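PDB 2CVH: DNA repair and recombination protein RadB from Thermococcus kodakarensis, which probably takes part in DNA repair and homologous recombination, apparently binding DNA and ATP, with very weak ATPase activity and no strand exchange. Local coordinates for residues A[38-42]-A[76-80]; A[46-52]-A[79-85]; A[66-70]-A[212-216]; A[91-96]-A[133-138]. All blocks are in the same frame, centred on the assembly; numbering follows the deposited sequence.

Overall arrangement
The four contacts run across one RecA-like, P-loop ATPase fold built on a mixed central sheet. Contacts 1 and 2 lie about 9 Å apart, centre to centre, and share Arg79 and Phe80: helix 73-79 packs on helix 33-44 and leads straight into edge strand 80-83, which pairs with strand 47-52. Contact 3, about 12 Å from contact 1 between centres, ties the end of helix 59-67 to the turn between strands 206-212 and 215-218. Contact 4, centred about 14 Å from contact 2 and 31 Å from contact 3, pairs helices 90-101 and 128-145. Along the chain, contact 1 closes before contact 4 opens; contact 3 alternates with contacts 1 and 2 and encloses contact 4.

Contact 1: residues A[38-42]-A[76-80]; sequences LQTGL and ALSRF
Phe80 drives its ring edge against the backbone of helix 33-44, with CZ 3.6 Å from Leu38 O and 3.8 Å from Leu42 N. Its CG lies anti to the carbonyl carbon (chi1 -83°), which aims the ring at the helix where Gly41 offers no side chain; a CB built on Gly41 would fall 2.9 Å from CZ, a clash. The Leu38 side chain crosses that of Phe80 at about a right angle, CD2 lying 4.0 Å from CE2. The tightest carbon pair is Leu42 CD2 with Ala76 CB at 3.5 Å, a buried branch-to-methyl contact closer than usual. On the more solvent-accessible side the packing gives way to polar links from the partly exposed Arg79. Bent at chi3 (-69°), its chain brings NH2 within 3.1 Å of Leu42 O, in the carbonyl plane on a lone pair, while NH1 makes a weak bond to Gly41 O at 3.4 Å. The cation thus lies beside carbonyls near the C-terminal end of helix 33-44, where the helix dipole would probably favour it. A leucine in place of Arg79 would probably leave Leu42 O without this donor and the helix end without its neighbouring positive charge. Around this core, Leu62 of helix 59-67 touches both Leu38 and Phe80, Phe57 meets the Phe80 ring, and strand 47-52 contributes Val48 and Tyr50 beside that ring.

Contact 2: residues A[46-52]-A[79-85]; sequences KKVAYVD and RFILFTP
Val48 lies side by side with Phe80, its CB over one face of the ring toward the rim and its CG1 4.0 Å from CE2. At the edge of the same ring comes Tyr50 CD2, 3.9 Å from CE2; Tyr50 CG is anti to the backbone N (chi1 -159°), which sets its ring beside that of Phe80. Five backbone hydrogen bonds join the segments, among them Ile81 N to Val48 O (2.8 Å), nearly along the C=O axis, and the straight Tyr50 N to Ile81 O (2.8 Å, 171° at the hydrogen). This is the parallel pairing of edge strand 80-83 with strand 47-52 in the RecA-like sheet, the strand axes 27° apart. On the opposite sheet face Phe83 brings CD1, at its ring edge, within 3.6 Å of Tyr50 O, and the Val51 and Pro85 side chains cross at about a right angle, CG1 3.8 Å from CG; helix 90-101 covers Phe83 and Val51. Arg79 NH1 adds a weak bond to Lys46 O, its NH2 being held by Leu42 O. Tyr50 touches Thr34 of the predicted ATP site, and its OH makes a weak bond to Asp112 OD2 of strand 106-112. Asp52 turns its carboxylate to Gly56 N and Phe57 N.

Contact 3: residues A[66-70]-A[212-216]; sequences AETRG and TERGI
Arg69, its chain bent at chi3 (82°) to turn the guanidinium toward Arg214 O, hands that oxygen an N-H of NH1 across 2.7 Å, with the donor 42° above the carbonyl plane, not on a lone pair. In return Arg214 NE offers a weak bond to Thr68 O at 3.4 Å. The two arginine chains cross obliquely, their guanidinium planes only 18° apart; NH1 of Arg69 and NE of Arg214 remain 4.6 Å from each other, a like-charge approach probably eased by the salt bridge from Arg214 NH1 to Glu217. The Thr68 methyl CG2 lies against Arg214 CG, at a 3.3 Å spacing that is doubtfully short. A water at the guanidinium edge extends the grip, weakly bonded to Arg69 NH2 at 3.3 Å and 2.6 Å from Ile216 O. With an alanine here instead of Arg69, Arg214 O would probably lose its short donor and the weak water link to Ile216 O one end.

Further out, each segment is fixed by its own turn. Thr68, near the end of helix 59-67, bonds back through OG1 to Gln64 O. The helix is closed by a Schellman motif whose C-prime residue, Gly70, has positive phi. Across the contact Thr212 OG1 accepts from Arg214 N, an ST turn, within a type I turn whose ends, Thr212 and Gly215, are bonded both ways; Arg61 also reaches Thr212 O. The whole is a helix C-terminus docked on a tight beta hairpin between strands 206-212 and 215-218, and Ile216 touches Gly32 of the predicted ATP-binding P-loop.

Contact 4: residues A[91-96]-A[133-138]; sequences QRRVIG and RQLQVL
Arg92 and Gln134 mark one of the closest backbone approaches, their CA atoms 6.0 Å apart, as helices 91-96 and 133-138 run almost in the same direction: the segment axes pass at 9.7 Å and make an angle of 17°. Gly96 and Val137 are the second close pair, one turn further along each helix. At this spacing side chains fill the interface, and no hydrogen bond spans it.

Its apolar centre is Ile95, which points toward the other helix. CG2 lies 3.8 Å from Val137 CG1 and 4.0 Å from Leu138 CD2, while CD1 comes 3.4 Å from Gln134 OE1. Gln134 puts its CG anti to the carbonyl carbon and continues extended (chi2 171°), which carries the amide across to Gln91. There NE2 of Gln91 comes within 3.1 Å of OE1 of Gln134, but the angle is poor and the amide planes stand 85° apart; the NE2 of Gln134 instead bonds to Glu130 O within its own helix. The Arg92 and Gln134 side chains run antiparallel beside each other, the arginine bent at chi2 and chi3, with NE 3.2 Å from Gln134 CG. Arg92 NE also has a long, weak ion pair with Glu130.

Beneath the pair lies the sheet: Val94 and Gln91 rest on Val51 of strand 47-52, Leu138 on Leu22 of strand 22-26. Helix 90-101 links strands 80-83 and 106-112, and helix 128-145 links 106-112 and 149-153. The contact therefore joins the helices of two consecutive beta-alpha-beta crossovers, packed on one face of the parallel part of the mixed sheet, as in the RecA-like P-loop fold.

Contact 1: residues A[38-42]-A[76-80]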
loop_
_atom_site.group_PDB
_atom_site.type_symbol
_atom_site.label_atom_id
_atom_site.label_comp_id
_atom_site.label_asym_id
_atom_site.label_seq_id
_atom_site.Cartn_x
_atom_site.Cartn_y
_atom_site.Cartn_z
ATOM N N LEU A 38 -6.227 2.736 3.542
ATOM C CA LEU A 38 -7.136 3.718 4.146
ATOM C C LEU A 38 -7.220 3.563 5.660
ATOM O O LEU A 38 -7.142 4.544 6.400
ATOM C CB LEU A 38 -8.558 3.592 3.560
ATOM C CG LEU A 38 -9.111 4.354 2.339
ATOM C CD1 LEU A 38 -10.609 4.028 2.129
ATOM C CD2 LEU A 38 -8.979 5.842 2.545
ATOM N N GLN A 39 -7.369 2.321 6.116
ATOM C CA GLN A 39 -7.479 2.030 7.523
ATOM C C GLN A 39 -6.210 2.289 8.301
ATOM O O GLN A 39 -6.264 2.784 9.432
ATOM C CB GLN A 39 -7.934 0.589 7.720
ATOM C CG GLN A 39 -8.087 0.165 9.174
ATOM C CD GLN A 39 -9.094 -0.970 9.338
ATOM O OE1 GLN A 39 -8.848 -1.958 10.041
ATOM N NE2 GLN A 39 -10.251 -0.811 8.713
ATOM N N THR A 40 -5.071 1.916 7.730
ATOM C CA THR A 40 -3.802 2.155 8.407
ATOM C C THR A 40 -3.622 3.681 8.540
ATOM O O THR A 40 -3.362 4.180 9.626
ATOM C CB THR A 40 -2.632 1.526 7.626
ATOM O OG1 THR A 40 -2.895 0.129 7.462
ATOM C CG2 THR A 40 -1.308 1.699 8.383
ATOM N N GLY A 41 -3.841 4.405 7.443
ATOM C CA GLY A 41 -3.733 5.856 7.464
ATOM C C GLY A 41 -4.702 6.476 8.460
ATOM O O GLY A 41 -4.321 7.259 9.330
ATOM N N LEU A 42 -5.956 6.064 8.382
ATOM C CA LEU A 42 -6.984 6.568 9.277
ATOM C C LEU A 42 -6.628 6.432 10.769
ATOM O O LEU A 42 -6.709 7.397 11.532
ATOM C CB LEU A 42 -8.314 5.874 8.940
ATOM C CG LEU A 42 -9.674 6.201 9.577
ATOM C CD1 LEU A 42 -9.997 5.203 10.643
ATOM C CD2 LEU A 42 -9.740 7.653 10.088
ATOM N N ALA A 76 -10.491 13.235 9.833
ATOM C CA ALA A 76 -9.915 12.041 9.232
ATOM C C ALA A 76 -9.660 12.306 7.769
ATOM O O ALA A 76 -8.520 12.204 7.297
ATOM C CB ALA A 76 -10.871 10.874 9.396
ATOM N N LEU A 77 -10.704 12.723 7.059
ATOM C CA LEU A 77 -10.587 13.004 5.641
ATOM C C LEU A 77 -9.570 14.099 5.384
ATOM O O LEU A 77 -8.869 14.073 4.368
ATOM C CB LEU A 77 -11.953 13.370 5.043
ATOM C CG LEU A 77 -12.020 13.579 3.522
ATOM C CD1 LEU A 77 -11.291 12.462 2.771
ATOM C CD2 LEU A 77 -13.494 13.642 3.073
ATOM N N SER A 78 -9.487 15.066 6.293
ATOM C CA SER A 78 -8.538 16.166 6.120
ATOM C C SER A 78 -7.087 15.705 6.231
ATOM O O SER A 78 -6.198 16.337 5.661
ATOM C CB SER A 78 -8.781 17.266 7.147
ATOM O OG SER A 78 -10.047 17.850 6.940
ATOM N N ARG A 79 -6.837 14.618 6.966
ATOM C CA ARG A 79 -5.471 14.148 7.117
ATOM C C ARG A 79 -4.909 13.510 5.861
ATOM O O ARG A 79 -3.707 13.348 5.740
ATOM C CB ARG A 79 -5.341 13.224 8.317
ATOM C CG ARG A 79 -5.240 13.990 9.621
ATOM C CD ARG A 79 -5.069 13.092 10.823
ATOM N NE ARG A 79 -6.254 12.300 11.149
ATOM C CZ ARG A 79 -6.437 11.016 10.820
ATOM N NH1 ARG A 79 -5.511 10.332 10.128
ATOM N NH2 ARG A 79 -7.537 10.389 11.234
ATOM N N PHE A 80 -5.768 13.243 4.889
ATOM C CA PHE A 80 -5.335 12.608 3.664
ATOM C C PHE A 80 -4.940 13.625 2.633
ATOM O O PHE A 80 -5.791 14.268 2.015
ATOM C CB PHE A 80 -6.419 11.659 3.117
ATOM C CG PHE A 80 -6.412 10.278 3.769
ATOM C CD1 PHE A 80 -6.911 10.085 5.056
ATOM C CD2 PHE A 80 -5.875 9.186 3.106
ATOM C CE1 PHE A 80 -6.863 8.827 5.668
ATOM C CE2 PHE A 80 -5.833 7.932 3.711
ATOM C CZ PHE A 80 -6.324 7.758 4.990
#

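Contact 2: residues A[46-52]-A[79-85]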
loop_
_atom_site.group_PDB
_atom_site.type_symbol
_atom_site.label_atom_id
_atom_site.label_comp_id
_atom_site.label_asym_id
_atom_site.label_seq_id
_atom_site.Cartn_x
_atom_site.Cartn_y
_atom_site.Cartn_z
ATOM N N LYS A 46 -2.190 10.927 11.968
ATOM C CA LYS A 46 -1.409 12.019 11.419
ATOM C C LYS A 46 -1.622 12.071 9.930
ATOM O O LYS A 46 -2.425 11.316 9.389
ATOM C CB LYS A 46 0.072 11.828 11.752
ATOM C CG LYS A 46 0.287 11.498 13.219
ATOM C CD LYS A 46 1.720 11.129 13.516
ATOM C CE LYS A 46 1.797 10.410 14.852
ATOM N NZ LYS A 46 0.903 9.207 14.897
ATOM N N LYS A 47 -0.917 12.967 9.259
ATOM C CA LYS A 47 -1.083 13.096 7.823
ATOM C C LYS A 47 -0.636 11.865 7.043
ATOM O O LYS A 47 0.242 11.108 7.470
ATOM C CB LYS A 47 -0.382 14.355 7.309
ATOM C CG LYS A 47 -0.983 15.661 7.835
ATOM C CD LYS A 47 -0.040 16.830 7.552
ATOM C CE LYS A 47 -0.709 18.190 7.749
ATOM N NZ LYS A 47 -0.242 19.164 6.709
ATOM N N VAL A 48 -1.258 11.680 5.891
ATOM C CA VAL A 48 -0.961 10.570 5.029
ATOM C C VAL A 48 -0.826 11.157 3.655
ATOM O O VAL A 48 -1.761 11.819 3.186
ATOM C CB VAL A 48 -2.141 9.584 4.971
ATOM C CG1 VAL A 48 -1.875 8.477 3.948
ATOM C CG2 VAL A 48 -2.395 9.003 6.312
ATOM N N ALA A 49 0.334 10.951 3.026
ATOM C CA ALA A 49 0.557 11.431 1.662
ATOM C C ALA A 49 0.022 10.277 0.836
ATOM O O ALA A 49 0.506 9.159 0.961
ATOM C CB ALA A 49 2.052 11.641 1.384
ATOM N N TYR A 50 -0.962 10.534 -0.008
ATOM C CA TYR A 50 -1.557 9.475 -0.780
ATOM C C TYR A 50 -1.476 9.802 -2.260
ATOM O O TYR A 50 -2.138 10.705 -2.751
ATOM C CB TYR A 50 -3.007 9.275 -0.296
ATOM C CG TYR A 50 -3.621 7.929 -0.628
ATOM C CD1 TYR A 50 -3.846 7.551 -1.968
ATOM C CD2 TYR A 50 -3.992 7.037 0.390
ATOM C CE1 TYR A 50 -4.424 6.310 -2.293
ATOM C CE2 TYR A 50 -4.577 5.795 0.080
ATOM C CZ TYR A 50 -4.784 5.437 -1.266
ATOM O OH TYR A 50 -5.315 4.198 -1.594
ATOM N N VAL A 51 -0.594 9.104 -2.960
ATOM C CA VAL A 51 -0.413 9.307 -4.393
ATOM C C VAL A 51 -1.356 8.329 -5.067
ATOM O O VAL A 51 -1.102 7.120 -5.103
ATOM C CB VAL A 51 1.050 9.051 -4.815
ATOM C CG1 VAL A 51 1.212 9.285 -6.300
ATOM C CG2 VAL A 51 1.990 9.971 -4.017
ATOM N N ASP A 52 -2.476 8.858 -5.540
ATOM C CA ASP A 52 -3.492 8.043 -6.158
ATOM C C ASP A 52 -3.528 8.180 -7.645
ATOM O O ASP A 52 -4.251 9.010 -8.185
ATOM C CB ASP A 52 -4.860 8.376 -5.579
ATOM C CG ASP A 52 -5.906 7.324 -5.913
ATOM O OD1 ASP A 52 -5.560 6.217 -6.394
ATOM O OD2 ASP A 52 -7.089 7.597 -5.684
ATOM N N ARG A 79 -6.837 14.618 6.966
ATOM C CA ARG A 79 -5.471 14.148 7.117
ATOM C C ARG A 79 -4.909 13.510 5.861
ATOM O O ARG A 79 -3.707 13.348 5.740
ATOM C CB ARG A 79 -5.341 13.224 8.317
ATOM C CG ARG A 79 -5.240 13.990 9.621
ATOM C CD ARG A 79 -5.069 13.092 10.823
ATOM N NE ARG A 79 -6.254 12.300 11.149
ATOM C CZ ARG A 79 -6.437 11.016 10.820
ATOM N NH1 ARG A 79 -5.511 10.332 10.128
ATOM N NH2 ARG A 79 -7.537 10.389 11.234
ATOM N N PHE A 80 -5.768 13.243 4.889
ATOM C CA PHE A 80 -5.335 12.608 3.664
ATOM C C PHE A 80 -4.940 13.625 2.633
ATOM O O PHE A 80 -5.791 14.268 2.015
ATOM C CB PHE A 80 -6.419 11.659 3.117
ATOM C CG PHE A 80 -6.412 10.278 3.769
ATOM C CD1 PHE A 80 -6.911 10.085 5.056
ATOM C CD2 PHE A 80 -5.875 9.186 3.106
ATOM C CE1 PHE A 80 -6.863 8.827 5.668
ATOM C CE2 PHE A 80 -5.833 7.932 3.711
ATOM C CZ PHE A 80 -6.324 7.758 4.990
ATOM N N ILE A 81 -3.630 13.773 2.463
ATOM C CA ILE A 81 -3.062 14.700 1.496
ATOM C C ILE A 81 -2.978 13.953 0.157
ATOM O O ILE A 81 -2.072 13.141 -0.054
ATOM C CB ILE A 81 -1.668 15.148 1.938
ATOM C CG1 ILE A 81 -1.696 15.612 3.390
ATOM C CG2 ILE A 81 -1.151 16.224 1.002
ATOM C CD1 ILE A 81 -2.825 16.558 3.727
ATOM N N LEU A 82 -3.892 14.260 -0.762
ATOM C CA LEU A 82 -3.957 13.564 -2.030
ATOM C C LEU A 82 -3.188 14.134 -3.170
ATOM O O LEU A 82 -3.040 15.338 -3.290
ATOM C CB LEU A 82 -5.410 13.419 -2.462
ATOM C CG LEU A 82 -6.377 12.719 -1.489
ATOM C CD1 LEU A 82 -7.830 12.986 -1.908
ATOM C CD2 LEU A 82 -6.094 11.232 -1.450
ATOM N N PHE A 83 -2.776 13.245 -4.063
ATOM C CA PHE A 83 -2.030 13.597 -5.270
ATOM C C PHE A 83 -2.624 12.741 -6.357
ATOM O O PHE A 83 -2.711 11.526 -6.215
ATOM C CB PHE A 83 -0.531 13.284 -5.123
ATOM C CG PHE A 83 0.129 14.016 -3.991
ATOM C CD1 PHE A 83 0.064 13.522 -2.697
ATOM C CD2 PHE A 83 0.803 15.206 -4.218
ATOM C CE1 PHE A 83 0.654 14.194 -1.636
ATOM C CE2 PHE A 83 1.402 15.894 -3.160
ATOM C CZ PHE A 83 1.327 15.386 -1.866
ATOM N N THR A 84 -3.006 13.356 -7.463
ATOM C CA THR A 84 -3.644 12.612 -8.532
ATOM C C THR A 84 -2.886 12.661 -9.852
ATOM O O THR A 84 -3.424 13.112 -10.860
ATOM C CB THR A 84 -5.085 13.143 -8.725
ATOM O OG1 THR A 84 -5.057 14.577 -8.698
ATOM C CG2 THR A 84 -6.008 12.660 -7.607
ATOM N N PRO A 85 -1.645 12.141 -9.882
ATOM C CA PRO A 85 -0.836 12.144 -11.103
ATOM C C PRO A 85 -1.553 11.412 -12.227
ATOM O O PRO A 85 -1.272 11.633 -13.410
ATOM C CB PRO A 85 0.425 11.405 -10.664
ATOM C CG PRO A 85 -0.093 10.439 -9.657
ATOM C CD PRO A 85 -0.995 11.325 -8.842
#

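Contact 3: residues A[66-70]-A[212-216]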
loop_
_atom_site.group_PDB
_atom_site.type_symbol
_atom_site.label_atom_id
_atom_site.label_comp_id
_atom_site.label_asym_id
_atom_site.label_seq_id
_atom_site.Cartn_x
_atom_site.Cartn_y
_atom_site.Cartn_z
ATOM N N ALA A 66 -14.326 6.072 9.028
ATOM C CA ALA A 66 -14.080 6.965 10.179
ATOM C C ALA A 66 -15.280 6.978 11.142
ATOM O O ALA A 66 -15.135 6.729 12.331
ATOM C CB ALA A 66 -13.773 8.388 9.692
ATOM N N GLU A 67 -16.471 7.211 10.595
ATOM C CA GLU A 67 -17.691 7.268 11.386
ATOM C C GLU A 67 -17.973 5.988 12.128
ATOM O O GLU A 67 -18.163 6.020 13.343
ATOM C CB GLU A 67 -18.897 7.570 10.501
ATOM C CG GLU A 67 -19.030 8.996 10.090
ATOM C CD GLU A 67 -20.114 9.178 9.077
ATOM O OE1 GLU A 67 -20.678 10.282 9.011
ATOM O OE2 GLU A 67 -20.402 8.225 8.326
ATOM N N THR A 68 -17.994 4.870 11.393
ATOM C CA THR A 68 -18.290 3.560 11.968
ATOM C C THR A 68 -17.362 3.156 13.102
ATOM O O THR A 68 -17.603 2.158 13.782
ATOM C CB THR A 68 -18.288 2.441 10.922
ATOM O OG1 THR A 68 -18.898 2.898 9.712
ATOM C CG2 THR A 68 -19.124 1.301 11.432
ATOM N N ARG A 69 -16.301 3.923 13.305
ATOM C CA ARG A 69 -15.357 3.648 14.375
ATOM C C ARG A 69 -15.360 4.866 15.322
ATOM O O ARG A 69 -14.461 5.040 16.153
ATOM C CB ARG A 69 -13.978 3.357 13.740
ATOM C CG ARG A 69 -14.075 2.229 12.666
ATOM C CD ARG A 69 -12.869 2.113 11.717
ATOM N NE ARG A 69 -11.792 1.350 12.328
ATOM C CZ ARG A 69 -11.575 0.057 12.123
ATOM N NH1 ARG A 69 -12.342 -0.629 11.289
ATOM N NH2 ARG A 69 -10.670 -0.577 12.866
ATOM N N GLY A 70 -16.425 5.667 15.210
ATOM C CA GLY A 70 -16.614 6.883 15.993
ATOM C C GLY A 70 -15.468 7.877 15.948
ATOM O O GLY A 70 -15.176 8.497 16.967
ATOM N N THR A 212 -15.604 -5.059 5.531
ATOM C CA THR A 212 -16.919 -4.691 6.032
ATOM C C THR A 212 -17.144 -3.186 5.866
ATOM O O THR A 212 -16.333 -2.490 5.261
ATOM C CB THR A 212 -17.063 -5.002 7.514
ATOM O OG1 THR A 212 -16.243 -4.095 8.273
ATOM C CG2 THR A 212 -16.665 -6.435 7.800
ATOM N N GLU A 213 -18.249 -2.694 6.413
ATOM C CA GLU A 213 -18.566 -1.279 6.342
ATOM C C GLU A 213 -17.553 -0.488 7.152
ATOM O O GLU A 213 -17.303 0.676 6.845
ATOM C CB GLU A 213 -19.973 -1.018 6.877
ATOM C CG GLU A 213 -21.067 -1.261 5.857
ATOM C CD GLU A 213 -21.526 -2.713 5.780
ATOM O OE1 GLU A 213 -22.743 -2.942 5.953
ATOM O OE2 GLU A 213 -20.693 -3.623 5.545
ATOM N N ARG A 214 -16.954 -1.131 8.161
ATOM C CA ARG A 214 -15.968 -0.475 9.015
ATOM C C ARG A 214 -14.560 -0.469 8.431
ATOM O O ARG A 214 -13.635 0.032 9.071
ATOM C CB ARG A 214 -15.898 -1.135 10.383
ATOM C CG ARG A 214 -17.230 -1.392 11.014
ATOM C CD ARG A 214 -17.074 -1.946 12.426
ATOM N NE ARG A 214 -16.412 -0.993 13.316
ATOM C CZ ARG A 214 -15.697 -1.342 14.379
ATOM N NH1 ARG A 214 -15.557 -2.624 14.687
ATOM N NH2 ARG A 214 -15.090 -0.415 15.112
ATOM N N GLY A 215 -14.392 -1.021 7.233
ATOM C CA GLY A 215 -13.078 -1.081 6.612
ATOM C C GLY A 215 -12.642 -2.535 6.485
ATOM O O GLY A 215 -13.130 -3.280 5.630
ATOM N N ILE A 216 -11.774 -2.965 7.384
ATOM C CA ILE A 216 -11.270 -4.327 7.380
ATOM C C ILE A 216 -11.317 -4.814 8.799
ATOM O O ILE A 216 -10.932 -4.111 9.727
ATOM C CB ILE A 216 -9.840 -4.394 6.799
ATOM C CG1 ILE A 216 -9.929 -4.530 5.270
ATOM C CG2 ILE A 216 -9.058 -5.548 7.418
ATOM C CD1 ILE A 216 -8.620 -4.335 4.556
HETATM O O HOH W 1 -10.507 -3.864 12.294
#

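Contact 4: residues A[91-96]-A[133-138]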
loop_
_atom_site.group_PDB
_atom_site.type_symbol
_atom_site.label_atom_id
_atom_site.label_comp_id
_atom_site.label_asym_id
_atom_site.label_seq_id
_atom_site.Cartn_x
_atom_site.Cartn_y
_atom_site.Cartn_z
ATOM N N GLN A 91 3.672 11.411 -12.161
ATOM C CA GLN A 91 3.861 10.407 -11.110
ATOM C C GLN A 91 5.251 10.591 -10.482
ATOM O O GLN A 91 5.372 10.951 -9.311
ATOM C CB GLN A 91 3.731 9.003 -11.721
ATOM C CG GLN A 91 2.878 8.007 -10.934
ATOM C CD GLN A 91 3.574 7.448 -9.698
ATOM O OE1 GLN A 91 3.925 8.183 -8.775
ATOM N NE2 GLN A 91 3.743 6.138 -9.663
ATOM N N ARG A 92 6.297 10.386 -11.279
ATOM C CA ARG A 92 7.670 10.558 -10.809
ATOM C C ARG A 92 7.868 11.985 -10.269
ATOM O O ARG A 92 8.622 12.198 -9.319
ATOM C CB ARG A 92 8.654 10.254 -11.953
ATOM C CG ARG A 92 10.070 10.844 -11.811
ATOM C CD ARG A 92 11.155 9.818 -11.435
ATOM N NE ARG A 92 11.037 9.362 -10.056
ATOM C CZ ARG A 92 11.233 10.134 -8.993
ATOM N NH1 ARG A 92 11.577 11.404 -9.141
ATOM N NH2 ARG A 92 10.995 9.657 -7.784
ATOM N N ARG A 93 7.159 12.950 -10.851
ATOM C CA ARG A 93 7.246 14.351 -10.425
ATOM C C ARG A 93 6.625 14.529 -9.042
ATOM O O ARG A 93 7.144 15.267 -8.194
ATOM C CB ARG A 93 6.532 15.256 -11.427
ATOM C CG ARG A 93 6.822 14.891 -12.867
ATOM C CD ARG A 93 6.048 15.771 -13.837
ATOM N NE ARG A 93 6.045 15.204 -15.186
ATOM C CZ ARG A 93 5.024 15.283 -16.035
ATOM N NH1 ARG A 93 3.900 15.905 -15.689
ATOM N NH2 ARG A 93 5.139 14.748 -17.239
ATOM N N VAL A 94 5.520 13.819 -8.830
ATOM C CA VAL A 94 4.771 13.837 -7.579
ATOM C C VAL A 94 5.618 13.178 -6.501
ATOM O O VAL A 94 5.740 13.696 -5.391
ATOM C CB VAL A 94 3.428 13.062 -7.730
ATOM C CG1 VAL A 94 2.840 12.711 -6.364
ATOM C CG2 VAL A 94 2.441 13.888 -8.550
ATOM N N ILE A 95 6.211 12.034 -6.840
ATOM C CA ILE A 95 7.049 11.316 -5.893
ATOM C C ILE A 95 8.248 12.187 -5.568
ATOM O O ILE A 95 8.638 12.314 -4.408
ATOM C CB ILE A 95 7.438 9.940 -6.435
ATOM C CG1 ILE A 95 6.188 9.056 -6.477
ATOM C CG2 ILE A 95 8.483 9.306 -5.549
ATOM C CD1 ILE A 95 6.413 7.693 -7.021
ATOM N N GLY A 96 8.764 12.866 -6.590
ATOM C CA GLY A 96 9.878 13.765 -6.387
ATOM C C GLY A 96 9.442 14.883 -5.457
ATOM O O GLY A 96 10.132 15.185 -4.478
ATOM N N ARG A 133 13.891 4.684 -9.919
ATOM C CA ARG A 133 14.066 6.083 -9.527
ATOM C C ARG A 133 13.067 6.371 -8.405
ATOM O O ARG A 133 13.428 6.816 -7.314
ATOM C CB ARG A 133 13.716 7.000 -10.710
ATOM C CG ARG A 133 14.687 8.150 -10.965
ATOM C CD ARG A 133 15.894 7.670 -11.771
ATOM N NE ARG A 133 15.546 7.335 -13.153
ATOM C CZ ARG A 133 16.384 6.776 -14.022
ATOM N NH1 ARG A 133 17.626 6.478 -13.660
ATOM N NH2 ARG A 133 15.991 6.551 -15.268
ATOM N N GLN A 134 11.802 6.093 -8.705
ATOM C CA GLN A 134 10.689 6.290 -7.786
ATOM C C GLN A 134 10.826 5.497 -6.494
ATOM O O GLN A 134 10.718 6.048 -5.405
ATOM C CB GLN A 134 9.385 5.931 -8.499
ATOM C CG GLN A 134 9.096 6.869 -9.659
ATOM C CD GLN A 134 7.937 6.435 -10.532
ATOM O OE1 GLN A 134 6.790 6.381 -10.086
ATOM N NE2 GLN A 134 8.232 6.141 -11.796
ATOM N N LEU A 135 11.081 4.202 -6.619
ATOM C CA LEU A 135 11.222 3.350 -5.453
ATOM C C LEU A 135 12.332 3.875 -4.564
ATOM O O LEU A 135 12.161 3.993 -3.349
ATOM C CB LEU A 135 11.456 1.894 -5.871
ATOM C CG LEU A 135 10.235 1.193 -6.497
ATOM C CD1 LEU A 135 10.603 -0.215 -6.941
ATOM C CD2 LEU A 135 9.056 1.137 -5.508
ATOM N N GLN A 136 13.447 4.270 -5.172
ATOM C CA GLN A 136 14.554 4.810 -4.398
ATOM C C GLN A 136 14.160 6.101 -3.693
ATOM O O GLN A 136 14.529 6.301 -2.531
ATOM C CB GLN A 136 15.798 5.020 -5.265
ATOM C CG GLN A 136 16.681 3.781 -5.335
ATOM C CD GLN A 136 16.891 3.141 -3.962
ATOM O OE1 GLN A 136 16.503 1.990 -3.739
ATOM N NE2 GLN A 136 17.492 3.892 -3.033
ATOM N N VAL A 137 13.428 6.978 -4.381
ATOM C CA VAL A 137 12.985 8.218 -3.750
ATOM C C VAL A 137 12.064 7.871 -2.574
ATOM O O VAL A 137 12.214 8.412 -1.477
ATOM C CB VAL A 137 12.278 9.161 -4.756
ATOM C CG1 VAL A 137 11.759 10.430 -4.048
ATOM C CG2 VAL A 137 13.253 9.551 -5.851
ATOM N N LEU A 138 11.189 6.889 -2.764
ATOM C CA LEU A 138 10.278 6.481 -1.693
ATOM C C LEU A 138 11.042 5.897 -0.502
ATOM O O LEU A 138 10.707 6.186 0.656
ATOM C CB LEU A 138 9.224 5.486 -2.219
ATOM C CG LEU A 138 8.217 6.131 -3.184
ATOM C CD1 LEU A 138 7.374 5.084 -3.903
ATOM C CD2 LEU A 138 7.339 7.150 -2.430
#